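PDB 3CDD: prophage MuSo2, 43 kDa tail protein from Shewanella oneidensis, which probably forms part of the baseplate of a Mu-like contractile phage tail, as a trimeric relative of the Mu baseplate assembly protein GpP. Local coordinates for residues 69-72 with 73-76; 152-155 with 156-159. One frame throughout, in Å; residues are numbered along the deposited sequence.

Interaction 1 (69-72 with 73-76)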
loop_
_atom_site.group_PDB
_atom_site.type_symbol
_atom_site.label_atom_id
_atom_site.label_comp_id
_atom_site.label_asym_id
_atom_site.label_seq_id
_atom_site.Cartn_x
_atom_site.Cartn_y
_atom_site.Cartn_z
ATOM N N GLY A 69 33.080 18.220 10.779
ATOM C CA GLY A 69 32.677 19.341 11.613
ATOM C C GLY A 69 31.618 20.242 10.986
ATOM O O GLY A 69 31.148 21.180 11.629
ATOM N N GLU A 70 31.244 19.973 9.734
ATOM C CA GLU A 70 30.218 20.775 9.048
ATOM C C GLU A 70 28.849 20.131 9.202
ATOM O O GLU A 70 28.698 18.931 8.995
ATOM C CB GLU A 70 30.541 20.949 7.564
ATOM C CG GLU A 70 29.566 21.853 6.823
ATOM C CD GLU A 70 29.936 22.063 5.360
ATOM O OE1 GLU A 70 30.984 21.545 4.911
ATOM O OE2 GLU A 70 29.169 22.756 4.653
ATOM N N ARG A 71 27.856 20.951 9.539
ATOM C CA ARG A 71 26.503 20.491 9.795
ATOM C C ARG A 71 25.812 19.992 8.526
ATOM O O ARG A 71 25.815 20.661 7.495
ATOM C CB ARG A 71 25.679 21.599 10.467
ATOM C CG ARG A 71 24.323 21.153 11.008
ATOM C CD ARG A 71 24.438 20.074 12.126
ATOM N NE ARG A 71 25.292 20.509 13.240
ATOM C CZ ARG A 71 24.945 21.414 14.164
ATOM N NH1 ARG A 71 23.747 21.990 14.128
ATOM N NH2 ARG A 71 25.800 21.752 15.141
ATOM N N VAL A 72 25.221 18.810 8.622
ATOM C CA VAL A 72 24.462 18.230 7.515
ATOM C C VAL A 72 22.967 18.295 7.840
ATOM O O VAL A 72 22.150 18.640 6.985
ATOM C CB VAL A 72 24.923 16.778 7.217
ATOM C CG1 VAL A 72 24.107 16.159 6.060
ATOM C CG2 VAL A 72 26.407 16.744 6.869
ATOM N N ILE A 73 22.620 17.974 9.085
ATOM C CA ILE A 73 21.217 17.902 9.519
ATOM C C ILE A 73 21.122 18.103 11.030
ATOM O O ILE A 73 21.953 17.591 11.808
ATOM C CB ILE A 73 20.482 16.571 9.061
ATOM C CG1 ILE A 73 18.956 16.674 9.249
ATOM C CG2 ILE A 73 21.071 15.279 9.743
ATOM C CD1 ILE A 73 18.190 15.525 8.618
ATOM N N THR A 74 20.089 18.847 11.433
ATOM C CA THR A 74 19.835 19.175 12.830
ATOM C C THR A 74 18.367 18.856 13.146
ATOM O O THR A 74 17.435 19.422 12.543
ATOM C CB THR A 74 20.106 20.673 13.100
ATOM O OG1 THR A 74 21.421 21.022 12.647
ATOM C CG2 THR A 74 19.956 21.022 14.583
ATOM N N GLY A 75 18.159 17.952 14.096
ATOM C CA GLY A 75 16.792 17.576 14.470
ATOM C C GLY A 75 16.695 16.746 15.728
ATOM O O GLY A 75 17.382 17.016 16.711
ATOM N N TYR A 76 15.823 15.743 15.680
ATOM C CA TYR A 76 15.528 14.888 16.817
ATOM C C TYR A 76 15.438 13.437 16.386
ATOM O O TYR A 76 15.050 13.137 15.271
ATOM C CB TYR A 76 14.183 15.273 17.439
ATOM C CG TYR A 76 14.089 16.714 17.824
ATOM C CD1 TYR A 76 14.573 17.157 19.056
ATOM C CD2 TYR A 76 13.517 17.642 16.959
ATOM C CE1 TYR A 76 14.497 18.503 19.415
ATOM C CE2 TYR A 76 13.421 18.985 17.315
ATOM C CZ TYR A 76 13.915 19.405 18.538
ATOM O OH TYR A 76 13.829 20.735 18.881
#
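Arg71 reaches Thr74, three residues on, their side chains crossing at about a right angle. Its chain starts out extended, CG lying anti to the backbone N (chi1 -170°), and then bends at both chi2 and chi3, so that the guanidinium turns back on itself and only NH1 points forward to the Thr74 hydroxyl. Arg71 NH1 donates to Thr74 OG1 at 2.9 Å, with the hydroxyl 14° out of the guanidinium plane. The aliphatic part packs as well: Arg71 CD lies 3.2 Å from Thr74 OG1 and 3.5 Å from Ile73 O. A long, flexible arginine suits this place because a second nitrogen is used too, NE forming a salt bridge with Asp66, while Thr74 OG1 also bonds to Thr174 O. Val72, next along, has a helix-like psi of -43° within an otherwise extended strand. It shares Val65 as a partner with Ile73, the mark of a classic beta bulge. The branched side chains of Val72 and Ile73 are apolar and buried, and both touch Ile24 on strand 21-27. Strand 70-84 pairs antiparallel with strand 62-67 ahead of it and with strand 88-97 after it, so the bulge lies near the start of the strand shared by two successive hairpins.

Interaction 2 (152-155 with 156-159)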
loop_
_atom_site.group_PDB
_atom_site.type_symbol
_atom_site.label_atom_id
_atom_site.label_comp_id
_atom_site.label_asym_id
_atom_site.label_seq_id
_atom_site.Cartn_x
_atom_site.Cartn_y
_atom_site.Cartn_z
ATOM N N GLY A 152 -7.277 21.950 14.163
ATOM C CA GLY A 152 -6.194 20.967 14.293
ATOM C C GLY A 152 -5.099 21.124 13.249
ATOM O O GLY A 152 -4.206 20.276 13.130
ATOM N N GLU A 153 -5.169 22.216 12.493
ATOM C CA GLU A 153 -4.158 22.546 11.501
ATOM C C GLU A 153 -2.785 22.629 12.154
ATOM O O GLU A 153 -2.634 23.183 13.251
ATOM C CB GLU A 153 -4.489 23.885 10.837
ATOM C CG GLU A 153 -3.758 24.097 9.511
ATOM C CD GLU A 153 -4.324 25.236 8.692
ATOM O OE1 GLU A 153 -4.865 26.226 9.272
ATOM O OE2 GLU A 153 -4.214 25.131 7.454
ATOM N N THR A 154 -1.791 22.067 11.479
ATOM C CA THR A 154 -0.420 22.128 11.963
ATOM C C THR A 154 0.277 23.402 11.436
ATOM O O THR A 154 -0.143 23.952 10.419
ATOM C CB THR A 154 0.354 20.860 11.511
ATOM O OG1 THR A 154 0.529 20.896 10.093
ATOM C CG2 THR A 154 -0.431 19.594 11.893
ATOM N N PRO A 155 1.355 23.864 12.111
ATOM C CA PRO A 155 2.133 25.000 11.605
ATOM C C PRO A 155 2.571 24.840 10.136
ATOM O O PRO A 155 2.448 25.794 9.350
ATOM C CB PRO A 155 3.349 25.021 12.539
ATOM C CG PRO A 155 2.831 24.466 13.804
ATOM C CD PRO A 155 1.909 23.368 13.385
ATOM N N HIS A 156 3.039 23.649 9.755
ATOM C CA HIS A 156 3.375 23.403 8.337
ATOM C C HIS A 156 2.200 23.513 7.356
ATOM O O HIS A 156 2.333 24.145 6.301
ATOM C CB HIS A 156 4.102 22.070 8.115
ATOM C CG HIS A 156 4.496 21.853 6.690
ATOM N ND1 HIS A 156 3.912 20.891 5.897
ATOM C CD2 HIS A 156 5.385 22.505 5.904
ATOM C CE1 HIS A 156 4.447 20.943 4.687
ATOM N NE2 HIS A 156 5.346 21.912 4.669
ATOM N N GLU A 157 1.065 22.897 7.668
ATOM C CA GLU A 157 -0.102 22.997 6.789
ATOM C C GLU A 157 -0.589 24.431 6.608
ATOM O O GLU A 157 -1.009 24.814 5.501
ATOM C CB GLU A 157 -1.269 22.174 7.318
ATOM C CG GLU A 157 -1.101 20.706 7.190
ATOM C CD GLU A 157 -2.168 19.938 7.976
ATOM O OE1 GLU A 157 -2.655 20.441 9.023
ATOM O OE2 GLU A 157 -2.521 18.823 7.527
ATOM N N LEU A 158 -0.554 25.221 7.680
ATOM C CA LEU A 158 -0.937 26.625 7.573
ATOM C C LEU A 158 0.044 27.410 6.713
ATOM O O LEU A 158 -0.357 28.130 5.798
ATOM C CB LEU A 158 -1.052 27.287 8.941
ATOM C CG LEU A 158 -1.196 28.807 8.907
ATOM C CD1 LEU A 158 -2.554 29.182 8.332
ATOM C CD2 LEU A 158 -1.003 29.412 10.298
ATOM N N LEU A 159 1.330 27.260 7.002
ATOM C CA LEU A 159 2.355 28.013 6.292
ATOM C C LEU A 159 2.398 27.622 4.833
ATOM O O LEU A 159 2.590 28.478 3.969
ATOM C CB LEU A 159 3.721 27.866 6.976
ATOM C CG LEU A 159 3.725 28.469 8.399
ATOM C CD1 LEU A 159 5.030 28.209 9.179
ATOM C CD2 LEU A 159 3.385 29.981 8.372
#
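Thr154 and Glu157 exchange bonds between backbone and side chain in both directions. Glu157 N donates to Thr154 OG1 at 3.2 Å, and Thr154 N returns a nearly straight bond (170°) to Glu157 OE1 at 3.1 Å. The carboxylate oxygen is met on its anti side, with the donor 24° out of the carboxylate plane. Thr154 OG1 sits between its own backbone N and carbonyl carbon (chi1 68°), which turns the hydroxyl toward the first turn of the helix; Glu157 CG packs 3.3 Å from this same oxygen. Threonine suits the place because its short hydroxyl can accept from an NH of the first turn, and glutamate because its extended chain spans back to the NH of Thr154. The ordinary helical bonds then begin, Leu158 N to Thr154 O at 3.0 Å and Leu159 N to Pro155 O at 3.0 Å. Proline fits the first turn, where its missing NH costs no helical bond.

Farther out, Glu153 crosses Leu158 at about a right angle, its OE2 3.6 Å from Leu158 CA, while its carboxylate forms a salt bridge with Arg161 and accepts from Glu150 N. On the buried side, Leu158 and Leu159 meet helix 119-127, and Pro155 touches Val126 on that helix and Leu102 on helix 100-104. The reciprocal pair is a capping box, with Thr154 as N-cap, opening helix 155-164 in the gp44-like second domain.

How the interactions relate
The two interactions come in series along the chain, with interaction 1 complete well before interaction 2 opens. Their centres lie 25 Å apart and their nearest atoms about 12 Å, so they do not touch. Each belongs to a different family region: 69-76 to the GpP-like N-terminal region, among antiparallel strands, and 152-159 to the gp44-like second domain, where a loop after strand 144-148 leads into helix 155-164. One is therefore an irregularity within a strand and the other the start of a helix. Thr174, which the second region contributes to Thr74 in interaction 1, links the two regions directly, consistent with their packing together within each subunit of the trimer.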